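Local coordinates for DUF871 domain-containing protein (Enterococcus faecalis, PDB 2P0O), which is of unknown function but, as a TIM-barrel member of the MupG family, probably acts as a 6-phospho-N-acetylmuramidase on cell-wall sugars, at residues A[65-70]-A[140-145]; A[83-88]-A[94-99]; A[106-111]-A[129-134]; A[166-169]-A[173-176]. All blocks are in the same frame, centred on the assembly; numbering follows the deposited sequence.

All four contacts belong to the TIM barrel in the N-terminal part of the chain. Contact 1 opens at strand 65-70 and closes at strand 141-144, bridging the barrel interior. Within that long span lie contact 2, which closes a short loop between the start of helix 86-91 and strand 95-98, and then contact 3, which joins helices 104-111 and 125-133 on the outside. These two follow one another without crossing. Contact 4 comes after contact 1 has closed and packs helix 157-169 on strand 173-178. Strands 65-70 and 95-98 are barrel neighbours, as are 141-144 and 173-178, so contacts 2 and 4 each border contact 1; contact 3 adjoins it too, by packing on strand 141-144.

Contact 1 of 4, residues A[65-70]-A[140-145]; sequences KIMVDI and RLEAWH
Carboxylate oxygen OE1 of Glu-142 is touched from strand 65-70 by the terminal methyl of Met-67, with CE 3.3 Å from OE1, and is gripped from its own strand by an indole N-H. The hydrogen bond runs from Trp-144 NE1 to Glu-142 OE1 over 3.3 Å. It uses the anti lone pair, turned away from OE2, and is moderately bent at 148°, the oxygen being slightly tilted from the indole plane. This bond would limit rotation of both the indole and the carboxylate. The other oxygen, OE2, faces Lys-65, where NZ and Glu-142 OE2 form only a long salt bridge of 3.9 Å; the same ammonium has its stronger partner in Asp-115.

Met-67, a selenomethionine, reaches across from strand 65-70 toward both Glu-142 and Trp-144. With CG anti to the backbone N (chi1 165°) and the chain folded at its next two torsions, its CG meets the indole obliquely, 3.7 Å from Trp-144 CZ2. The selenium stands 5.1 Å from the centroid of the five-membered ring, an oblique Met-aromatic contact. Phe-175 stacks on Trp-144, and Phe-35 and Tyr-220 also meet the indole.

The two strands are not sheet neighbours: the axes of the two short segments come no nearer than 11.2 Å and make an angle of 61°, so side chains alone span the gap. Side chains from non-adjacent strands meeting inside a closed parallel sheet are what the core of a TIM barrel consists of.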
loop_
_atom_site.group_PDB
_atom_site.type_symbol
_atom_site.label_atom_id
_atom_site.label_comp_id
_atom_site.label_asym_id
_atom_site.label_seq_id
_atom_site.Cartn_x
_atom_site.Cartn_y
_atom_site.Cartn_z
ATOM N N LYS A 65 4.546 10.200 11.857
ATOM C CA LYS A 65 4.579 11.507 11.252
ATOM C C LYS A 65 3.169 11.927 10.866
ATOM O O LYS A 65 2.269 11.078 10.759
ATOM C CB LYS A 65 5.518 11.460 10.055
ATOM C CG LYS A 65 6.946 11.146 10.502
ATOM C CD LYS A 65 7.938 11.205 9.359
ATOM C CE LYS A 65 8.343 12.638 9.071
ATOM N NZ LYS A 65 9.110 12.704 7.794
ATOM N N ILE A 66 2.974 13.238 10.710
ATOM C CA ILE A 66 1.718 13.788 10.227
ATOM C C ILE A 66 1.973 14.864 9.179
ATOM O O ILE A 66 2.554 15.912 9.468
ATOM C CB ILE A 66 0.853 14.433 11.336
ATOM C CG1 ILE A 66 0.532 13.454 12.470
ATOM C CG2 ILE A 66 -0.436 14.948 10.736
ATOM C CD1 ILE A 66 -0.263 14.098 13.637
HETATM N N MSE A 67 1.533 14.592 7.963
HETATM C CA MSE A 67 1.554 15.577 6.914
HETATM C C MSE A 67 0.143 16.150 6.891
HETATM O O MSE A 67 -0.842 15.396 6.777
HETATM C CB MSE A 67 1.957 14.890 5.599
HETATM C CG MSE A 67 1.695 15.678 4.288
HETATM SE SE MSE A 67 2.666 17.386 4.297
HETATM C CE MSE A 67 4.535 16.795 4.316
ATOM N N VAL A 68 0.025 17.468 7.017
ATOM C CA VAL A 68 -1.283 18.111 6.955
ATOM C C VAL A 68 -1.461 18.893 5.644
ATOM O O VAL A 68 -0.728 19.856 5.356
ATOM C CB VAL A 68 -1.551 19.073 8.156
ATOM C CG1 VAL A 68 -2.888 19.781 7.999
ATOM C CG2 VAL A 68 -1.476 18.345 9.521
ATOM N N ASP A 69 -2.448 18.486 4.861
ATOM C CA ASP A 69 -2.793 19.203 3.656
ATOM C C ASP A 69 -3.893 20.201 4.027
ATOM O O ASP A 69 -4.979 19.824 4.465
ATOM C CB ASP A 69 -3.217 18.224 2.560
ATOM C CG ASP A 69 -3.619 18.919 1.265
ATOM O OD1 ASP A 69 -4.688 19.559 1.219
ATOM O OD2 ASP A 69 -2.876 18.806 0.277
ATOM N N ILE A 70 -3.588 21.480 3.867
ATOM C CA ILE A 70 -4.460 22.546 4.354
ATOM C C ILE A 70 -4.242 23.807 3.527
ATOM O O ILE A 70 -3.113 24.102 3.115
ATOM C CB ILE A 70 -4.191 22.807 5.872
ATOM C CG1 ILE A 70 -5.202 23.768 6.491
ATOM C CG2 ILE A 70 -2.750 23.262 6.116
ATOM C CD1 ILE A 70 -5.070 23.846 8.018
ATOM N N ARG A 140 13.861 17.667 2.685
ATOM C CA ARG A 140 12.579 17.769 3.384
ATOM C C ARG A 140 11.356 18.095 2.520
ATOM O O ARG A 140 10.295 18.459 3.028
ATOM C CB ARG A 140 12.731 18.709 4.558
ATOM C CG ARG A 140 13.669 18.070 5.539
ATOM C CD ARG A 140 13.707 18.815 6.750
ATOM N NE ARG A 140 12.701 18.411 7.714
ATOM C CZ ARG A 140 12.740 18.879 8.949
ATOM N NH1 ARG A 140 13.718 19.710 9.271
ATOM N NH2 ARG A 140 11.837 18.535 9.845
ATOM N N LEU A 141 11.523 17.945 1.210
ATOM C CA LEU A 141 10.482 18.252 0.263
ATOM C C LEU A 141 9.852 16.958 -0.201
ATOM O O LEU A 141 10.563 16.053 -0.652
ATOM C CB LEU A 141 11.051 19.025 -0.926
ATOM C CG LEU A 141 11.553 20.452 -0.641
ATOM C CD1 LEU A 141 12.147 21.104 -1.899
ATOM C CD2 LEU A 141 10.476 21.333 0.018
ATOM N N GLU A 142 8.529 16.853 -0.064
ATOM C CA GLU A 142 7.818 15.621 -0.401
ATOM C C GLU A 142 6.816 15.925 -1.492
ATOM O O GLU A 142 5.901 16.730 -1.287
ATOM C CB GLU A 142 7.108 15.050 0.830
ATOM C CG GLU A 142 8.074 14.807 1.979
ATOM C CD GLU A 142 7.461 14.210 3.236
ATOM O OE1 GLU A 142 6.217 14.068 3.343
ATOM O OE2 GLU A 142 8.256 13.850 4.131
ATOM N N ALA A 143 6.993 15.320 -2.662
ATOM C CA ALA A 143 6.044 15.547 -3.737
ATOM C C ALA A 143 4.970 14.488 -3.586
ATOM O O ALA A 143 5.263 13.296 -3.742
ATOM C CB ALA A 143 6.736 15.458 -5.092
ATOM N N TRP A 144 3.761 14.921 -3.224
ATOM C CA TRP A 144 2.609 14.017 -3.027
ATOM C C TRP A 144 1.686 14.003 -4.227
ATOM O O TRP A 144 1.226 15.059 -4.709
ATOM C CB TRP A 144 1.757 14.426 -1.822
ATOM C CG TRP A 144 2.366 14.170 -0.521
ATOM C CD1 TRP A 144 3.435 14.829 0.024
ATOM C CD2 TRP A 144 1.957 13.197 0.446
ATOM N NE1 TRP A 144 3.721 14.319 1.259
ATOM C CE2 TRP A 144 2.839 13.312 1.548
ATOM C CE3 TRP A 144 0.958 12.211 0.474
ATOM C CZ2 TRP A 144 2.730 12.510 2.692
ATOM C CZ3 TRP A 144 0.849 11.395 1.609
ATOM C CH2 TRP A 144 1.733 11.549 2.698
ATOM N N HIS A 145 1.402 12.804 -4.713
ATOM C CA HIS A 145 0.363 12.644 -5.713
ATOM C C HIS A 145 -0.984 12.827 -5.064
ATOM O O HIS A 145 -1.120 12.772 -3.845
ATOM C CB HIS A 145 0.443 11.258 -6.314
ATOM C CG HIS A 145 1.562 11.111 -7.286
ATOM N ND1 HIS A 145 1.458 11.522 -8.599
ATOM C CD2 HIS A 145 2.802 10.592 -7.143
ATOM C CE1 HIS A 145 2.599 11.275 -9.218
ATOM N NE2 HIS A 145 3.428 10.710 -8.356
#

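Contact 2 of 4, residues A[83-88]-A[94-99]; sequences DELEPL and TGLRMD
Apolar packing carries this contact, and all of it converges on one methyl: CD1 of Leu-96, on strand 95-98, receives both Leu-85 and Leu-88. The closer partner is Leu-85, whose CD2 meets Leu-96 CD1 at 3.7 Å. These two side chains run past each other in opposite senses, and each has CG anti to its own carbonyl carbon (chi1 -62° and -66°), which carries the branched ends toward each other. Leu-88, three residues later, lies across Leu-96 at about a right angle, with its CD1 4.2 Å from Leu-96 CD1. Since Leu-85 CD2 and Leu-88 CD1 are themselves 4.4 Å apart, the three methyls form a compact triangle. The packing extends beyond it: Leu-85 reaches Ala-110, Leu-88 rests on Leu-75 and Phe-80, and Leu-96 also touches Val-68 and Phe-82.

Polar interactions play no part across the two segments; polar bonds instead hold the strand within the barrel. The side chain of Arg-97, next in sequence to Leu-96, enters the barrel interior, where its NH1 forms a salt bridge with Asp-69 and its NE and NH2 bond to Leu-118 O and Asn-146. Separately, the backbone of Leu-96 is tied within the sheet to Asp-115 and Gly-117 of the adjoining strand.

Strand 95-98 thus turns a leucine outward to the helical layer and an arginine inward, the alternation expected in a TIM barrel, where helix 86-91 forms part of a beta-alpha-beta crossover between parallel strands 65-70 and 95-98.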
loop_
_atom_site.group_PDB
_atom_site.type_symbol
_atom_site.label_atom_id
_atom_site.label_comp_id
_atom_site.label_asym_id
_atom_site.label_seq_id
_atom_site.Cartn_x
_atom_site.Cartn_y
_atom_site.Cartn_z
ATOM N N ASP A 83 4.396 31.339 9.598
ATOM C CA ASP A 83 5.661 31.961 9.976
ATOM C C ASP A 83 6.009 31.685 11.438
ATOM O O ASP A 83 7.123 31.983 11.888
ATOM C CB ASP A 83 5.621 33.477 9.707
ATOM C CG ASP A 83 5.415 33.810 8.230
ATOM O OD1 ASP A 83 5.571 32.908 7.362
ATOM O OD2 ASP A 83 5.096 34.980 7.933
ATOM N N GLU A 84 5.049 31.124 12.174
ATOM C CA GLU A 84 5.272 30.814 13.604
ATOM C C GLU A 84 4.884 29.355 13.849
ATOM O O GLU A 84 3.763 29.046 14.301
ATOM C CB GLU A 84 4.450 31.773 14.516
ATOM C CG GLU A 84 4.888 33.245 14.428
ATOM C CD GLU A 84 6.353 33.450 14.862
ATOM O OE1 GLU A 84 7.069 32.415 15.033
ATOM O OE2 GLU A 84 6.788 34.649 15.023
ATOM N N LEU A 85 5.824 28.466 13.532
ATOM C CA LEU A 85 5.522 27.018 13.464
ATOM C C LEU A 85 5.840 26.238 14.779
ATOM O O LEU A 85 5.398 25.048 14.784
ATOM C CB LEU A 85 6.250 26.401 12.235
ATOM C CG LEU A 85 5.934 26.866 10.800
ATOM C CD1 LEU A 85 7.090 26.614 9.846
ATOM C CD2 LEU A 85 4.685 26.228 10.233
ATOM N N GLU A 86 6.496 26.856 15.743
ATOM C CA GLU A 86 6.788 26.102 16.977
ATOM C C GLU A 86 5.588 25.380 17.659
ATOM O O GLU A 86 5.643 24.165 17.932
ATOM C CB GLU A 86 7.582 26.968 17.958
ATOM C CG GLU A 86 9.020 27.143 17.601
ATOM C CD GLU A 86 9.266 28.393 16.433
ATOM O OE1 GLU A 86 9.426 29.599 17.036
ATOM O OE2 GLU A 86 9.115 27.952 15.064
ATOM N N PRO A 87 4.480 26.099 17.853
ATOM C CA PRO A 87 3.265 25.478 18.331
ATOM C C PRO A 87 2.802 24.242 17.516
ATOM O O PRO A 87 2.478 23.186 18.101
ATOM C CB PRO A 87 2.235 26.610 18.192
ATOM C CG PRO A 87 3.029 27.837 18.388
ATOM C CD PRO A 87 4.309 27.569 17.661
ATOM N N LEU A 88 2.791 24.362 16.193
ATOM C CA LEU A 88 2.385 23.232 15.331
ATOM C C LEU A 88 3.311 22.030 15.456
ATOM O O LEU A 88 2.856 20.840 15.403
ATOM C CB LEU A 88 2.334 23.655 13.866
ATOM C CG LEU A 88 0.908 23.986 13.353
ATOM C CD1 LEU A 88 0.965 24.793 12.052
ATOM C CD2 LEU A 88 0.084 22.689 13.182
ATOM N N THR A 94 4.398 17.153 11.522
ATOM C CA THR A 94 5.746 17.074 10.971
ATOM C C THR A 94 5.862 17.644 9.564
ATOM O O THR A 94 6.967 17.748 9.018
ATOM C CB THR A 94 6.251 15.626 10.944
ATOM O OG1 THR A 94 5.257 14.792 10.333
ATOM C CG2 THR A 94 6.573 15.126 12.357
ATOM N N GLY A 95 4.726 18.011 8.977
ATOM C CA GLY A 95 4.703 18.415 7.587
ATOM C C GLY A 95 3.479 19.221 7.221
ATOM O O GLY A 95 2.387 18.997 7.752
ATOM N N LEU A 96 3.674 20.181 6.325
ATOM C CA LEU A 96 2.561 20.912 5.744
ATOM C C LEU A 96 2.587 20.875 4.220
ATOM O O LEU A 96 3.632 21.043 3.593
ATOM C CB LEU A 96 2.480 22.348 6.266
ATOM C CG LEU A 96 2.140 22.460 7.759
ATOM C CD1 LEU A 96 2.557 23.832 8.318
ATOM C CD2 LEU A 96 0.657 22.136 8.032
ATOM N N ARG A 97 1.422 20.595 3.653
ATOM C CA ARG A 97 1.193 20.686 2.216
ATOM C C ARG A 97 0.225 21.839 1.992
ATOM O O ARG A 97 -0.978 21.725 2.250
ATOM C CB ARG A 97 0.646 19.375 1.674
ATOM C CG ARG A 97 0.459 19.325 0.139
ATOM C CD ARG A 97 0.483 17.859 -0.292
ATOM N NE ARG A 97 0.310 17.649 -1.731
ATOM C CZ ARG A 97 -0.831 17.287 -2.311
ATOM N NH1 ARG A 97 -1.928 17.109 -1.583
ATOM N NH2 ARG A 97 -0.874 17.099 -3.620
HETATM N N MSE A 98 0.783 22.967 1.556
HETATM C CA MSE A 98 0.014 24.176 1.327
HETATM C C MSE A 98 -0.321 24.288 -0.152
HETATM O O MSE A 98 0.453 23.918 -1.028
HETATM C CB MSE A 98 0.791 25.406 1.764
HETATM C CG MSE A 98 1.397 25.314 3.143
HETATM SE SE MSE A 98 0.126 25.112 4.623
HETATM C CE MSE A 98 -0.973 26.716 4.447
ATOM N N ASP A 99 -1.496 24.793 -0.431
ATOM C CA ASP A 99 -1.973 24.732 -1.793
ATOM C C ASP A 99 -2.457 26.112 -2.096
ATOM O O ASP A 99 -2.180 26.659 -3.166
ATOM C CB ASP A 99 -3.070 23.659 -1.934
ATOM C CG ASP A 99 -2.865 22.486 -0.949
ATOM O OD1 ASP A 99 -3.202 22.668 0.258
ATOM O OD2 ASP A 99 -2.336 21.412 -1.368
#

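Contact 3 of 4, residues A[106-111]-A[129-134]; sequences QMAHAS and AELKAH
In the helical coat around the barrel, helices 104-111 and 125-133 meet where Ala-108 fits against Leu-131 and His-134. The small alanine lets the backbones come close, Ala-108 CA lying 5.5 Å from Leu-131 CA. Its CB approaches two atoms of His-134, the side-chain CB and the carbonyl O, each at 3.5 Å. It is therefore the root of the histidine, and not the imidazole, that touches the methyl. His-134 is the first residue to leave helical geometry, so the alanine packs against the very end of the second helix.

Leu-131 takes the other flank with CD2, which lies 4.0 Å from Ala-108 N and 4.1 Å from Ala-108 CB. Met-107, a selenomethionine, bends round at its last torsion (chi3 26°) to bring CE within 4.1 Å of the same CD2, the two side chains crossing at an angle. Within segment 106-111, Ser-111 OG donates to Ala-108 O at 2.6 Å, in the carbonyl plane and on a lone pair; Ser-111 N bonds to that oxygen too, giving it two donors.

Beneath the pair runs the barrel wall: Met-107 rests on Ile-116 and Leu-118 of strand 115-119, and Leu-131 on Leu-141 of strand 141-144, while Ser-111 OG also bonds Asp-137 N in the loop leading from helix 125-133 to that strand.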
loop_
_atom_site.group_PDB
_atom_site.type_symbol
_atom_site.label_atom_id
_atom_site.label_comp_id
_atom_site.label_asym_id
_atom_site.label_seq_id
_atom_site.Cartn_x
_atom_site.Cartn_y
_atom_site.Cartn_z
ATOM N N GLN A 106 8.257 31.247 1.253
ATOM C CA GLN A 106 7.862 30.846 2.599
ATOM C C GLN A 106 8.135 29.365 2.795
ATOM O O GLN A 106 8.656 28.938 3.834
ATOM C CB GLN A 106 6.382 31.130 2.816
ATOM C CG GLN A 106 6.080 32.593 3.092
ATOM C CD GLN A 106 4.605 32.864 3.013
ATOM O OE1 GLN A 106 3.981 32.631 1.981
ATOM N NE2 GLN A 106 4.029 33.329 4.105
HETATM N N MSE A 107 7.798 28.603 1.763
HETATM C CA MSE A 107 7.953 27.168 1.750
HETATM C C MSE A 107 9.396 26.718 1.867
HETATM O O MSE A 107 9.676 25.757 2.575
HETATM C CB MSE A 107 7.317 26.594 0.496
HETATM C CG MSE A 107 5.836 26.345 0.672
HETATM SE SE MSE A 107 4.950 25.652 -0.951
HETATM C CE MSE A 107 6.466 24.779 -1.828
ATOM N N ALA A 108 10.292 27.407 1.166
ATOM C CA ALA A 108 11.720 27.127 1.239
ATOM C C ALA A 108 12.232 27.334 2.665
ATOM O O ALA A 108 12.838 26.427 3.246
ATOM C CB ALA A 108 12.481 28.006 0.258
ATOM N N HIS A 109 11.951 28.514 3.226
ATOM C CA HIS A 109 12.283 28.830 4.611
ATOM C C HIS A 109 11.735 27.816 5.590
ATOM O O HIS A 109 12.427 27.434 6.539
ATOM C CB HIS A 109 11.763 30.215 4.997
ATOM C CG HIS A 109 12.624 31.341 4.515
ATOM N ND1 HIS A 109 12.831 31.602 3.176
ATOM C CD2 HIS A 109 13.321 32.285 5.193
ATOM C CE1 HIS A 109 13.621 32.655 3.048
ATOM N NE2 HIS A 109 13.932 33.089 4.257
ATOM N N ALA A 110 10.499 27.380 5.364
ATOM C CA ALA A 110 9.857 26.447 6.263
ATOM C C ALA A 110 10.449 25.034 6.154
ATOM O O ALA A 110 10.289 24.216 7.078
ATOM C CB ALA A 110 8.348 26.438 6.049
ATOM N N SER A 111 11.162 24.751 5.059
ATOM C CA SER A 111 11.632 23.376 4.828
ATOM C C SER A 111 12.771 23.000 5.780
ATOM O O SER A 111 13.015 21.825 5.989
ATOM C CB SER A 111 12.046 23.128 3.379
ATOM O OG SER A 111 13.185 23.888 3.021
ATOM N N ALA A 129 13.020 25.407 -9.288
ATOM C CA ALA A 129 14.173 26.275 -9.435
ATOM C C ALA A 129 14.124 27.448 -8.438
ATOM O O ALA A 129 15.171 27.996 -8.035
ATOM C CB ALA A 129 14.270 26.780 -10.876
ATOM N N GLU A 130 12.912 27.833 -8.030
ATOM C CA GLU A 130 12.754 28.957 -7.095
ATOM C C GLU A 130 13.075 28.518 -5.664
ATOM O O GLU A 130 13.693 29.263 -4.893
ATOM C CB GLU A 130 11.344 29.540 -7.195
ATOM C CG GLU A 130 11.139 30.822 -6.403
ATOM C CD GLU A 130 9.725 31.381 -6.525
ATOM O OE1 GLU A 130 8.874 30.749 -7.198
ATOM O OE2 GLU A 130 9.470 32.458 -5.938
ATOM N N LEU A 131 12.654 27.298 -5.338
ATOM C CA LEU A 131 12.994 26.639 -4.079
ATOM C C LEU A 131 14.504 26.452 -3.906
ATOM O O LEU A 131 15.020 26.615 -2.808
ATOM C CB LEU A 131 12.311 25.275 -3.998
ATOM C CG LEU A 131 10.804 25.238 -3.761
ATOM C CD1 LEU A 131 10.231 23.896 -4.244
ATOM C CD2 LEU A 131 10.473 25.508 -2.299
ATOM N N LYS A 132 15.189 26.065 -4.985
ATOM C CA LYS A 132 16.654 26.071 -5.036
ATOM C C LYS A 132 17.193 27.445 -4.691
ATOM O O LYS A 132 18.027 27.579 -3.800
ATOM C CB LYS A 132 17.163 25.694 -6.433
ATOM C CG LYS A 132 17.503 24.223 -6.656
ATOM C CD LYS A 132 18.869 23.864 -6.060
ATOM C CE LYS A 132 19.625 22.887 -6.959
ATOM N NZ LYS A 132 20.489 23.607 -7.961
ATOM N N ALA A 133 16.685 28.459 -5.390
ATOM C CA ALA A 133 17.158 29.835 -5.256
ATOM C C ALA A 133 16.980 30.347 -3.835
ATOM O O ALA A 133 17.706 31.245 -3.383
ATOM C CB ALA A 133 16.424 30.727 -6.232
ATOM N N HIS A 134 16.019 29.762 -3.129
ATOM C CA HIS A 134 15.721 30.161 -1.763
ATOM C C HIS A 134 16.243 29.146 -0.754
ATOM O O HIS A 134 15.831 29.139 0.433
ATOM C CB HIS A 134 14.216 30.380 -1.591
ATOM C CG HIS A 134 13.740 31.673 -2.164
ATOM N ND1 HIS A 134 14.276 32.889 -1.785
ATOM C CD2 HIS A 134 12.796 31.945 -3.095
ATOM C CE1 HIS A 134 13.672 33.857 -2.455
ATOM N NE2 HIS A 134 12.768 33.311 -3.255
#

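Contact 4 of 4, residues A[166-169]-A[173-176]; sequences WLKE and QVFT
The last turn of helix 157-169 lies beside the start of strand 173-178, with the backbones closest where Lys-168 CA is 6.5 Å from Gln-173 CA and Leu-167 CA is 7.2 Å from Val-174 CA. Val-174 supplies the strand's part in the contact, pointing its side chain at the helix. Its CG1 is anti to the backbone N (chi1 172°), which leaves the other methyl, CG2, to do the touching.

Two helix residues close on that methyl. Leu-167 comes up with the base of its side chain, CB standing 4.0 Å from Val-174 CG2, while its side chain also packs on Ala-120 and Ile-123. Lys-168 covers the methyl with the middle of its chain: CD is 3.7 Å and CG 3.9 Å from Val-174 CG2. Bends at chi2 (-74°) and chi3 fold the lysine obliquely over the valine.

At its end, Lys-168 NZ forms a salt bridge with Asp-217 OD1, and the other oxygen of that carboxylate accepts a hydrogen bond from Val-174 N. One aspartate thus ties the helix side chain to the strand backbone. The lysine serves both chemistries at once, its methylenes shielding a buried valine as helix returns to strand in this beta-alpha-beta unit, and its charge probably being balanced by Asp-217 at the partly exposed margin.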
loop_
_atom_site.group_PDB
_atom_site.type_symbol
_atom_site.label_atom_id
_atom_site.label_comp_id
_atom_site.label_asym_id
_atom_site.label_seq_id
_atom_site.Cartn_x
_atom_site.Cartn_y
_atom_site.Cartn_z
ATOM N N TRP A 166 11.347 12.131 -13.175
ATOM C CA TRP A 166 11.606 13.568 -13.204
ATOM C C TRP A 166 11.713 14.116 -11.788
ATOM O O TRP A 166 12.730 14.721 -11.434
ATOM C CB TRP A 166 10.480 14.263 -13.969
ATOM C CG TRP A 166 10.571 15.760 -14.055
ATOM C CD1 TRP A 166 11.480 16.494 -14.788
ATOM C CD2 TRP A 166 9.693 16.717 -13.437
ATOM N NE1 TRP A 166 11.224 17.844 -14.647
ATOM C CE2 TRP A 166 10.135 18.008 -13.827
ATOM C CE3 TRP A 166 8.582 16.613 -12.592
ATOM C CZ2 TRP A 166 9.504 19.179 -13.390
ATOM C CZ3 TRP A 166 7.954 17.771 -12.167
ATOM C CH2 TRP A 166 8.418 19.036 -12.558
ATOM N N LEU A 167 10.679 13.884 -10.979
ATOM C CA LEU A 167 10.677 14.334 -9.582
ATOM C C LEU A 167 11.938 13.897 -8.853
ATOM O O LEU A 167 12.598 14.715 -8.222
ATOM C CB LEU A 167 9.406 13.890 -8.827
ATOM C CG LEU A 167 8.071 14.484 -9.295
ATOM C CD1 LEU A 167 6.857 13.702 -8.780
ATOM C CD2 LEU A 167 7.929 15.965 -8.969
ATOM N N LYS A 168 12.287 12.618 -8.959
ATOM C CA LYS A 168 13.460 12.093 -8.260
ATOM C C LYS A 168 14.761 12.680 -8.817
ATOM O O LYS A 168 15.733 12.881 -8.078
ATOM C CB LYS A 168 13.509 10.559 -8.324
ATOM C CG LYS A 168 12.306 9.825 -7.687
ATOM C CD LYS A 168 12.326 9.853 -6.171
ATOM C CE LYS A 168 13.366 8.896 -5.613
ATOM N NZ LYS A 168 13.777 9.288 -4.241
ATOM N N GLU A 169 14.769 12.937 -10.127
ATOM C CA GLU A 169 15.908 13.536 -10.817
ATOM C C GLU A 169 16.128 14.944 -10.298
ATOM O O GLU A 169 17.251 15.431 -10.296
ATOM C CB GLU A 169 15.632 13.591 -12.318
ATOM C CG GLU A 169 16.752 13.052 -13.194
ATOM C CD GLU A 169 16.241 11.984 -14.170
ATOM O OE1 GLU A 169 15.375 12.308 -15.028
ATOM O OE2 GLU A 169 16.700 10.818 -14.057
ATOM N N GLN A 173 11.313 13.665 -2.853
ATOM C CA GLN A 173 10.719 12.415 -2.428
ATOM C C GLN A 173 9.343 12.276 -3.113
ATOM O O GLN A 173 8.643 13.265 -3.319
ATOM C CB GLN A 173 10.526 12.388 -0.922
ATOM C CG GLN A 173 11.784 12.053 -0.081
ATOM C CD GLN A 173 11.572 12.368 1.396
ATOM O OE1 GLN A 173 11.649 13.531 1.809
ATOM N NE2 GLN A 173 11.288 11.339 2.197
ATOM N N VAL A 174 8.971 11.043 -3.449
ATOM C CA VAL A 174 7.714 10.748 -4.143
ATOM C C VAL A 174 6.813 9.943 -3.220
ATOM O O VAL A 174 7.204 8.870 -2.752
ATOM C CB VAL A 174 7.958 9.943 -5.441
ATOM C CG1 VAL A 174 6.599 9.472 -6.057
ATOM C CG2 VAL A 174 8.749 10.774 -6.410
ATOM N N PHE A 175 5.623 10.489 -2.966
ATOM C CA PHE A 175 4.603 9.886 -2.119
ATOM C C PHE A 175 3.342 9.659 -2.978
ATOM O O PHE A 175 2.940 10.516 -3.793
ATOM C CB PHE A 175 4.230 10.846 -0.970
ATOM C CG PHE A 175 5.210 10.867 0.184
ATOM C CD1 PHE A 175 6.501 11.326 0.018
ATOM C CD2 PHE A 175 4.805 10.475 1.462
ATOM C CE1 PHE A 175 7.390 11.350 1.100
ATOM C CE2 PHE A 175 5.679 10.515 2.552
ATOM C CZ PHE A 175 6.981 10.933 2.370
ATOM N N THR A 176 2.690 8.530 -2.745
ATOM C CA THR A 176 1.553 8.122 -3.534
ATOM C C THR A 176 0.518 7.440 -2.629
ATOM O O THR A 176 0.846 6.972 -1.526
ATOM C CB THR A 176 2.011 7.148 -4.649
ATOM O OG1 THR A 176 0.896 6.842 -5.489
ATOM C CG2 THR A 176 2.535 5.846 -4.056
#